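Local structure of Atg1 tMIT (Kluyveromyces marxianus, 4P1N) at residues Leu116-Met120 with Trp145-Phe150. The protein is part of a serine/threonine protein kinase essential for autophagy, required for autophagosome formation and involved in cytoplasm-to-vacuole transport. Sequence-based numbering, arbitrary orientation.
Sequences LASSM and WIRDRF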
ATOM      1  N   LEU B 116      -2.280   4.069 -10.555  1.00 30.83           N
ATOM      2  CA  LEU B 116      -2.049   2.745 -10.031  1.00 29.38           C
ATOM      3  C   LEU B 116      -1.759   1.761 -11.191  1.00 33.12           C
ATOM      4  O   LEU B 116      -0.828   0.955 -11.103  1.00 34.82           O
ATOM      5  CB  LEU B 116      -3.275   2.277  -9.168  1.00 27.67           C
ATOM      6  CG  LEU B 116      -3.500   3.136  -7.888  1.00 26.57           C
ATOM      7  CD1 LEU B 116      -4.892   2.918  -7.322  1.00 26.51           C
ATOM      8  CD2 LEU B 116      -2.443   2.872  -6.819  1.00 26.42           C
ATOM      9  N   ALA B 117      -2.579   1.792 -12.237  1.00 32.58           N
ATOM     10  CA  ALA B 117      -2.401   0.918 -13.419  1.00 35.16           C
ATOM     11  C   ALA B 117      -1.036   1.095 -14.060  1.00 37.70           C
ATOM     12  O   ALA B 117      -0.351   0.125 -14.478  1.00 40.64           O
ATOM     13  CB  ALA B 117      -3.472   1.220 -14.457  1.00 34.85           C
ATOM     14  N   SER B 118      -0.641   2.346 -14.160  1.00 37.29           N
ATOM     15  CA  SER B 118       0.641   2.689 -14.751  1.00 40.70           C
ATOM     16  C   SER B 118       1.794   2.056 -13.956  1.00 42.27           C
ATOM     17  O   SER B 118       2.771   1.586 -14.515  1.00 40.57           O
ATOM     18  CB  SER B 118       0.774   4.204 -14.767  1.00 41.30           C
ATOM     19  OG  SER B 118       2.028   4.546 -15.304  1.00 48.17           O
ATOM     20  N   SER B 119       1.671   2.099 -12.631  1.00 39.84           N
ATOM     21  CA  SER B 119       2.553   1.395 -11.701  1.00 42.69           C
ATOM     22  C   SER B 119       2.680  -0.106 -11.946  1.00 41.34           C
ATOM     23  O   SER B 119       3.791  -0.669 -11.995  1.00 41.72           O
ATOM     24  CB  SER B 119       2.029   1.629 -10.246  1.00 45.33           C
ATOM     25  OG  SER B 119       3.130   1.990  -9.479  1.00 56.16           O
ATOM     26  N   MET B 120       1.548  -0.776 -12.079  1.00 41.20           N
ATOM     27  CA  MET B 120       1.559  -2.215 -12.295  1.00 46.23           C
ATOM     28  C   MET B 120       2.208  -2.581 -13.647  1.00 49.80           C
ATOM     29  O   MET B 120       2.975  -3.549 -13.756  1.00 46.85           O
ATOM     30  CB  MET B 120       0.145  -2.775 -12.266  1.00 48.73           C
ATOM     31  CG  MET B 120      -0.584  -2.588 -10.958  1.00 51.71           C
ATOM     32  SD  MET B 120       0.312  -3.371  -9.617  1.00 54.42           S
ATOM     33  CE  MET B 120      -0.317  -5.022  -9.827  1.00 62.26           C
ATOM     34  N   TRP B 145       0.329  -2.983  -1.842  1.00 30.33           N
ATOM     35  CA  TRP B 145      -0.411  -1.745  -1.605  1.00 28.98           C
ATOM     36  C   TRP B 145      -1.123  -1.207  -2.832  1.00 29.51           C
ATOM     37  O   TRP B 145      -2.302  -0.866  -2.768  1.00 29.97           O
ATOM     38  CB  TRP B 145       0.503  -0.683  -1.004  1.00 27.92           C
ATOM     39  CG  TRP B 145      -0.201   0.578  -0.635  1.00 26.79           C
ATOM     40  CD1 TRP B 145      -0.924   0.864   0.524  1.00 26.66           C
ATOM     41  CD2 TRP B 145      -0.309   1.745  -1.469  1.00 25.99           C
ATOM     42  NE1 TRP B 145      -1.424   2.165   0.439  1.00 25.17           N
ATOM     43  CE2 TRP B 145      -1.049   2.714  -0.768  1.00 24.68           C
ATOM     44  CE3 TRP B 145       0.207   2.075  -2.708  1.00 27.70           C
ATOM     45  CZ2 TRP B 145      -1.320   3.982  -1.311  1.00 25.40           C
ATOM     46  CZ3 TRP B 145      -0.031   3.359  -3.226  1.00 27.25           C
ATOM     47  CH2 TRP B 145      -0.789   4.278  -2.535  1.00 26.10           C
ATOM     48  N   ILE B 146      -0.399  -1.107  -3.952  1.00 30.21           N
ATOM     49  CA  ILE B 146      -0.943  -0.621  -5.218  1.00 28.05           C
ATOM     50  C   ILE B 146      -2.119  -1.468  -5.610  1.00 29.65           C
ATOM     51  O   ILE B 146      -3.170  -0.959  -5.954  1.00 29.58           O
ATOM     52  CB  ILE B 146       0.156  -0.674  -6.342  1.00 30.03           C
ATOM     53  CG1 ILE B 146       1.158   0.439  -6.151  1.00 30.50           C
ATOM     54  CG2 ILE B 146      -0.456  -0.601  -7.733  1.00 30.70           C
ATOM     55  CD1 ILE B 146       2.505   0.208  -6.813  1.00 34.25           C
ATOM     56  N   ARG B 147      -1.960  -2.781  -5.522  1.00 32.61           N
ATOM     57  CA  ARG B 147      -3.043  -3.691  -5.851  1.00 34.97           C
ATOM     58  C   ARG B 147      -4.290  -3.504  -4.962  1.00 34.03           C
ATOM     59  O   ARG B 147      -5.404  -3.459  -5.493  1.00 33.29           O
ATOM     60  CB  ARG B 147      -2.577  -5.126  -5.798  1.00 37.57           C
ATOM     61  CG  ARG B 147      -3.681  -6.120  -6.074  1.00 43.58           C
ATOM     62  CD  ARG B 147      -4.063  -6.916  -4.830  1.00 50.43           C
ATOM     63  NE  ARG B 147      -3.096  -7.978  -4.598  1.00 53.43           N
ATOM     64  CZ  ARG B 147      -2.398  -8.212  -3.473  1.00 53.97           C
ATOM     65  NH1 ARG B 147      -2.524  -7.465  -2.352  1.00 51.24           N
ATOM     66  NH2 ARG B 147      -1.530  -9.228  -3.494  1.00 52.71           N
ATOM     67  N   ASP B 148      -4.078  -3.395  -3.652  1.00 32.10           N
ATOM     68  CA  ASP B 148      -5.156  -3.122  -2.662  1.00 33.62           C
ATOM     69  C   ASP B 148      -5.850  -1.788  -3.039  1.00 30.69           C
ATOM     70  O   ASP B 148      -7.062  -1.676  -3.028  1.00 30.25           O
ATOM     71  CB  ASP B 148      -4.619  -2.934  -1.200  1.00 34.64           C
ATOM     72  CG  ASP B 148      -3.867  -4.145  -0.596  1.00 41.14           C
ATOM     73  OD1 ASP B 148      -4.280  -5.275  -0.861  1.00 41.03           O
ATOM     74  OD2 ASP B 148      -2.862  -3.933   0.253  1.00 46.85           O
ATOM     75  N   ARG B 149      -5.079  -0.746  -3.309  1.00 28.22           N
ATOM     76  CA  ARG B 149      -5.704   0.545  -3.676  1.00 27.60           C
ATOM     77  C   ARG B 149      -6.463   0.492  -4.980  1.00 29.23           C
ATOM     78  O   ARG B 149      -7.550   1.075  -5.104  1.00 28.17           O
ATOM     79  CB  ARG B 149      -4.670   1.674  -3.743  1.00 27.23           C
ATOM     80  CG  ARG B 149      -4.041   1.968  -2.400  1.00 27.60           C
ATOM     81  CD  ARG B 149      -4.997   2.624  -1.359  1.00 27.05           C
ATOM     82  NE  ARG B 149      -5.857   1.653  -0.711  1.00 28.04           N
ATOM     83  CZ  ARG B 149      -5.437   0.651   0.058  1.00 28.48           C
ATOM     84  NH1 ARG B 149      -4.161   0.484   0.340  1.00 28.76           N
ATOM     85  NH2 ARG B 149      -6.284  -0.213   0.528  1.00 29.05           N
ATOM     86  N   PHE B 150      -5.932  -0.258  -5.941  1.00 30.95           N
ATOM     87  CA  PHE B 150      -6.586  -0.433  -7.235  1.00 29.84           C
ATOM     88  C   PHE B 150      -7.967  -1.055  -7.035  1.00 32.29           C
ATOM     89  O   PHE B 150      -8.936  -0.525  -7.539  1.00 32.75           O
ATOM     90  CB  PHE B 150      -5.704  -1.281  -8.143  1.00 31.67           C
ATOM     91  CG  PHE B 150      -6.181  -1.384  -9.540  1.00 33.52           C
ATOM     92  CD1 PHE B 150      -7.150  -2.286  -9.874  1.00 37.00           C
ATOM     93  CD2 PHE B 150      -5.667  -0.568 -10.506  1.00 34.83           C
ATOM     94  CE1 PHE B 150      -7.621  -2.377 -11.169  1.00 39.52           C
ATOM     95  CE2 PHE B 150      -6.116  -0.656 -11.830  1.00 39.94           C
ATOM     96  CZ  PHE B 150      -7.091  -1.566 -12.155  1.00 39.36           C
TER
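Leu116 of helix 95-129 packs as a knob into a hole on helix 137-170 formed by Trp145, Ile146, Arg149 and Phe150. Leu116 CD1 lies against the backbone, 3.6 Å from Phe150 N, while Leu116 CD2 comes 4.1 Å from Ile146 CG2 and more loosely meets the Trp145 ring at an oblique angle. Phe150, with CG anti to its backbone N (chi1 -173°), turns its ring edge to the other helix: Phe150 CD2 stands 4.0 Å from Leu116 CB, and CE2, on the same edge, meets Ala117 CB. Ile146 splits its branches: Ile146 CG2 packs 3.4 Å from Met120 SD, the doubly bent methionine chain running past it in the opposite direction, and Ile146 CD1 touches Ser119 OG at 3.3 Å. An alanine in place of Ile146 would probably leave a gap opposite Met120 SD and Ser119 and take away one wall of the Leu116 hole. Arg149 CB meets Leu116 CD1 at 3.8 Å, but the guanidinium leads away to salt bridges with Glu152 of the same chain and Asp148 of the second subunit. The two short segments run roughly antiparallel (143°, axes 9.8 Å apart) in the first MIT domain; helix 10-33 joins them, Ala21 touching Leu116, Leu17 touching Ser119, and Val14 and Ser18 touching Ile146.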